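Local coordinates for EF0056 (Enterococcus faecalis, PDB 6ORI), which is a surface protein of undetermined molecular function, probably linked to biofilm formation, whose N-terminal region is built of immunoglobulin-like beta folds, at residues Val93-Arg98 against Tyr118-Asp123; Ser208-His213 against Lys250-Ser255. All coordinates share one frame; numbering follows the deposited sequence.

Both contacts lie at loop ends of beta sheets and are partly buried, but they hold different elements. Contact 1 joins two loops of the N-terminal antiparallel beta system, those following strands 82-87 and 113-117, whereas contact 2 ties the start of strand 211-221, at the edge of a five-stranded antiparallel sheet, to the segment leading from strand 239-248 into helix 254-257. Contact 1 is the more peripheral: its centre is about 25 Å from the centre of the chain, against about 18 Å for contact 2, and one of its four touching residues is buried, against two. Charged groups dominate contact 1; contact 2 combines two buried phenylalanine rings with a water that links four polar atoms.

Contact 1: Val93-Arg98 against Tyr118-Asp123; sequences VGNSRR and YIRAND
Arg98 reaches the 118-123 loop with its guanidinium: NH2 comes within 3.0 Å of Arg120 O, while NE donates a hydrogen bond to the carbonyl of Gly124, just beyond the contact. The group lies flat over the backbone of Asp123, whose CA sits 3.6 Å above the guanidinium plane of Arg98, near its centre. Arg98 gets there because its chain bends at chi2 (-56°), folding the guanidinium over the loop. That loop is itself closed by a type I beta turn, in which Asn122 N bonds to Ile119 O at 3.0 Å. The Asp123 carboxylate stands almost perpendicular to the guanidinium and well out of its plane, with OD1 4.1 Å from Arg98 NH1, so any attraction is probably one of charge, with no N-H aimed at the oxygen. Farther along, the flat amide of Asn95 rests on the aliphatic part of Arg120, with Asn95 CG 3.8 Å from Arg120 CG. The amide and guanidinium planes are 20° apart. Arg120 continues past this amide, and its NH1 bonds to the carbonyl of Lys90. Each arginine thus reaches a backbone carbonyl outside the two segments, so the loops are joined mainly by cationic side chains meeting main-chain groups, with carboxylate attraction probably secondary.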
# COMPACT_ATOMS: atom_id res chain seq x y z
N VAL A 93 21.23 -19.23 0.16
CA VAL A 93 21.83 -20.55 0.19
C VAL A 93 21.34 -21.37 -0.99
O VAL A 93 21.11 -22.57 -0.86
N GLY A 94 21.18 -20.71 -2.13
CA GLY A 94 20.83 -21.38 -3.36
C GLY A 94 19.46 -22.05 -3.36
O GLY A 94 19.25 -23.04 -4.05
N ASN A 95 18.54 -21.52 -2.56
CA ASN A 95 17.15 -21.98 -2.59
C ASN A 95 16.59 -21.79 -4.00
O ASN A 95 17.02 -20.88 -4.72
CB ASN A 95 16.29 -21.17 -1.61
CG ASN A 95 16.59 -21.49 -0.15
OD1 ASN A 95 17.36 -20.79 0.50
ND2 ASN A 95 15.93 -22.52 0.37
N SER A 96 15.64 -22.63 -4.39
CA SER A 96 15.13 -22.62 -5.76
C SER A 96 13.93 -21.68 -5.95
O SER A 96 13.27 -21.26 -4.99
CB SER A 96 14.77 -24.05 -6.18
OG SER A 96 13.85 -24.64 -5.29
N ARG A 97 13.65 -21.38 -7.21
CA ARG A 97 12.51 -20.53 -7.59
C ARG A 97 11.21 -21.13 -7.05
O ARG A 97 11.01 -22.34 -7.06
CB ARG A 97 12.47 -20.41 -9.10
CG ARG A 97 11.48 -19.44 -9.64
CD ARG A 97 11.86 -19.09 -11.07
NE ARG A 97 10.89 -18.23 -11.71
CZ ARG A 97 10.86 -16.91 -11.57
NH1 ARG A 97 11.73 -16.29 -10.79
NH2 ARG A 97 9.94 -16.22 -12.18
N ARG A 98 10.34 -20.26 -6.56
CA ARG A 98 9.07 -20.68 -5.97
C ARG A 98 7.91 -20.43 -6.90
O ARG A 98 7.93 -19.50 -7.71
CB ARG A 98 8.78 -19.95 -4.67
CG ARG A 98 9.91 -19.95 -3.67
CD ARG A 98 10.39 -21.32 -3.29
NE ARG A 98 11.24 -21.20 -2.10
CZ ARG A 98 12.18 -22.05 -1.72
NH1 ARG A 98 12.45 -23.12 -2.45
NH2 ARG A 98 12.86 -21.82 -0.61
N TYR A 118 5.69 -17.84 3.65
CA TYR A 118 6.54 -16.71 3.99
C TYR A 118 8.00 -17.11 4.24
O TYR A 118 8.91 -16.42 3.79
CB TYR A 118 5.95 -15.99 5.23
CG TYR A 118 6.70 -14.74 5.66
CD1 TYR A 118 7.87 -14.82 6.39
CD2 TYR A 118 6.23 -13.47 5.33
CE1 TYR A 118 8.55 -13.67 6.78
CE2 TYR A 118 6.91 -12.33 5.72
CZ TYR A 118 8.06 -12.44 6.45
OH TYR A 118 8.74 -11.31 6.84
N ILE A 119 8.21 -18.22 4.95
CA ILE A 119 9.52 -18.56 5.48
C ILE A 119 10.31 -19.38 4.48
O ILE A 119 9.84 -20.43 4.00
CB ILE A 119 9.40 -19.31 6.81
CG1 ILE A 119 8.71 -18.44 7.87
CG2 ILE A 119 10.76 -19.81 7.28
CD1 ILE A 119 9.59 -17.34 8.46
N ARG A 120 11.52 -18.90 4.19
CA ARG A 120 12.33 -19.45 3.14
C ARG A 120 12.65 -20.94 3.33
O ARG A 120 12.63 -21.70 2.36
CB ARG A 120 13.62 -18.65 3.00
CG ARG A 120 14.40 -19.04 1.74
CD ARG A 120 15.60 -18.16 1.53
NE ARG A 120 16.54 -18.27 2.64
CZ ARG A 120 17.60 -17.50 2.81
NH1 ARG A 120 17.85 -16.51 1.98
NH2 ARG A 120 18.39 -17.69 3.85
N ALA A 121 12.94 -21.35 4.56
CA ALA A 121 13.29 -22.75 4.85
C ALA A 121 12.11 -23.68 4.74
O ALA A 121 12.30 -24.90 4.77
CB ALA A 121 13.88 -22.87 6.23
N ASN A 122 10.91 -23.13 4.61
CA ASN A 122 9.71 -23.92 4.38
C ASN A 122 9.21 -23.70 2.95
O ASN A 122 8.02 -23.46 2.73
CB ASN A 122 8.66 -23.56 5.43
CG ASN A 122 9.14 -23.86 6.82
OD1 ASN A 122 9.61 -22.97 7.54
ND2 ASN A 122 9.03 -25.13 7.21
N ASP A 123 10.10 -23.79 1.98
CA ASP A 123 9.77 -23.57 0.57
C ASP A 123 9.11 -22.22 0.32
O ASP A 123 8.28 -22.05 -0.57
CB ASP A 123 8.90 -24.71 0.05
CG ASP A 123 9.57 -26.04 0.19
OD1 ASP A 123 10.70 -26.19 -0.33
OD2 ASP A 123 8.98 -26.92 0.87

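Contact 2: Ser208-His213 against Lys250-Ser255; sequences SDQFKH and KNFSYS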
# COMPACT_ATOMS: atom_id res chain seq x y z
N SER A 208 18.93 8.97 -2.13
CA SER A 208 18.21 8.26 -3.17
C SER A 208 18.27 6.73 -3.06
O SER A 208 17.59 6.05 -3.83
CB SER A 208 18.76 8.65 -4.52
OG SER A 208 20.13 8.34 -4.54
N ASP A 209 19.05 6.21 -2.10
CA ASP A 209 19.18 4.78 -1.87
C ASP A 209 18.68 4.38 -0.49
O ASP A 209 19.03 3.29 0.00
CB ASP A 209 20.65 4.35 -2.02
CG ASP A 209 21.58 5.08 -1.07
OD1 ASP A 209 21.15 6.03 -0.38
OD2 ASP A 209 22.78 4.69 -1.03
N GLN A 210 17.84 5.20 0.14
CA GLN A 210 17.39 4.93 1.50
C GLN A 210 16.03 4.26 1.60
O GLN A 210 15.74 3.58 2.60
CB GLN A 210 17.42 6.21 2.33
CG GLN A 210 18.82 6.75 2.52
CD GLN A 210 19.71 5.74 3.18
OE1 GLN A 210 19.40 5.26 4.27
NE2 GLN A 210 20.78 5.36 2.50
N PHE A 211 15.21 4.42 0.57
CA PHE A 211 13.88 3.80 0.55
C PHE A 211 13.77 2.83 -0.59
O PHE A 211 14.32 3.04 -1.68
CB PHE A 211 12.81 4.87 0.48
CG PHE A 211 12.75 5.68 1.72
CD1 PHE A 211 12.11 5.20 2.83
CD2 PHE A 211 13.38 6.91 1.81
CE1 PHE A 211 12.07 5.92 4.00
CE2 PHE A 211 13.36 7.61 2.97
CZ PHE A 211 12.71 7.12 4.08
N LYS A 212 13.06 1.73 -0.34
CA LYS A 212 12.82 0.69 -1.31
C LYS A 212 11.46 0.80 -1.98
O LYS A 212 11.32 0.47 -3.15
CB LYS A 212 12.97 -0.66 -0.61
CG LYS A 212 13.04 -1.82 -1.59
CD LYS A 212 13.00 -3.17 -0.93
CE LYS A 212 14.20 -3.43 -0.07
NZ LYS A 212 15.51 -3.43 -0.80
N HIS A 213 10.45 1.28 -1.26
CA HIS A 213 9.09 1.27 -1.77
C HIS A 213 8.21 2.20 -0.95
O HIS A 213 8.45 2.43 0.23
CB HIS A 213 8.55 -0.17 -1.69
CG HIS A 213 7.24 -0.39 -2.38
ND1 HIS A 213 7.10 -0.34 -3.75
CD2 HIS A 213 6.02 -0.68 -1.88
CE1 HIS A 213 5.84 -0.60 -4.06
NE2 HIS A 213 5.17 -0.83 -2.95
N LYS A 250 17.70 0.22 4.09
CA LYS A 250 18.56 -0.13 5.24
C LYS A 250 17.92 0.45 6.52
O LYS A 250 16.77 0.12 6.81
CB LYS A 250 19.98 0.40 5.02
CG LYS A 250 20.70 -0.21 3.82
CD LYS A 250 21.20 -1.60 4.12
CE LYS A 250 22.65 -1.78 3.68
NZ LYS A 250 22.92 -1.27 2.31
N ASN A 251 18.61 1.31 7.26
CA ASN A 251 18.15 1.78 8.56
C ASN A 251 18.20 3.32 8.65
O ASN A 251 18.73 3.89 9.61
CB ASN A 251 18.98 1.15 9.70
CG ASN A 251 20.43 1.56 9.66
OD1 ASN A 251 20.99 1.81 8.61
ND2 ASN A 251 21.03 1.67 10.84
N PHE A 252 17.62 3.98 7.66
CA PHE A 252 17.65 5.45 7.56
C PHE A 252 17.32 6.16 8.86
O PHE A 252 16.37 5.81 9.56
CB PHE A 252 16.64 5.88 6.50
CG PHE A 252 16.62 7.36 6.22
CD1 PHE A 252 17.72 7.99 5.69
CD2 PHE A 252 15.48 8.10 6.45
CE1 PHE A 252 17.70 9.35 5.39
CE2 PHE A 252 15.44 9.45 6.15
CZ PHE A 252 16.55 10.07 5.63
N SER A 253 18.13 7.16 9.16
CA SER A 253 17.82 8.17 10.16
C SER A 253 17.68 9.53 9.48
O SER A 253 18.65 10.05 8.90
CB SER A 253 18.93 8.24 11.19
OG SER A 253 18.80 9.42 11.97
N TYR A 254 16.51 10.13 9.59
CA TYR A 254 16.30 11.48 9.07
C TYR A 254 17.19 12.49 9.76
O TYR A 254 17.82 13.31 9.13
CB TYR A 254 14.84 11.89 9.22
CG TYR A 254 14.52 13.29 8.71
CD1 TYR A 254 14.18 13.50 7.38
CD2 TYR A 254 14.52 14.39 9.56
CE1 TYR A 254 13.89 14.78 6.91
CE2 TYR A 254 14.22 15.66 9.11
CZ TYR A 254 13.91 15.85 7.78
OH TYR A 254 13.57 17.08 7.26
N SER A 255 17.21 12.41 11.09
CA SER A 255 17.96 13.36 11.90
C SER A 255 19.44 13.37 11.56
O SER A 255 20.04 14.43 11.44
CB SER A 255 17.76 13.00 13.38
OG SER A 255 16.39 13.14 13.72
O HOH W 1 17.45 3.05 4.69
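An edge-to-face ring pair and a bridging water make the junction between the start of strand 211-221, at the edge of the five-stranded sheet, and the approach to helix 254-257, where Gln210 and Phe211 pack against Phe252. The edge of Phe211 is turned toward the face of Phe252 in an offset arrangement, centroids 5.4 Å apart and planes at 63°, with Phe211 CZ 3.8 Å from Phe252 CD2. Phe252 CG is anti to its backbone N (chi1 -176°), which swings the ring toward the strand. Gln210, bent at chi2 (-58°), passes alongside the CD1 rim of the same ring: Gln210 CG lies 3.6 Å from Phe252 CD1, while OE1 comes in at the ring edge, near its plane. Trp263 lies nearly parallel to the Phe252 ring. Beside the rings one water links the two segments, giving protons to Gln210 O at 2.8 Å and Gln210 OE1 at 3.0 Å, and accepting from Lys250 N and Phe252 N. At the other end of the amide, Gln210 NE2 bonds to Asp209 OD1 at 3.0 Å, meeting the oxygen from above the carboxylate plane. These bonds define the orientation of the Gln210 amide, OE1 toward the water and NE2 toward Asp209. The water bridges three main-chain groups and the Gln210 side-chain oxygen, none of which bond directly across the segments, while the aromatic pair supplies the apolar part of the junction.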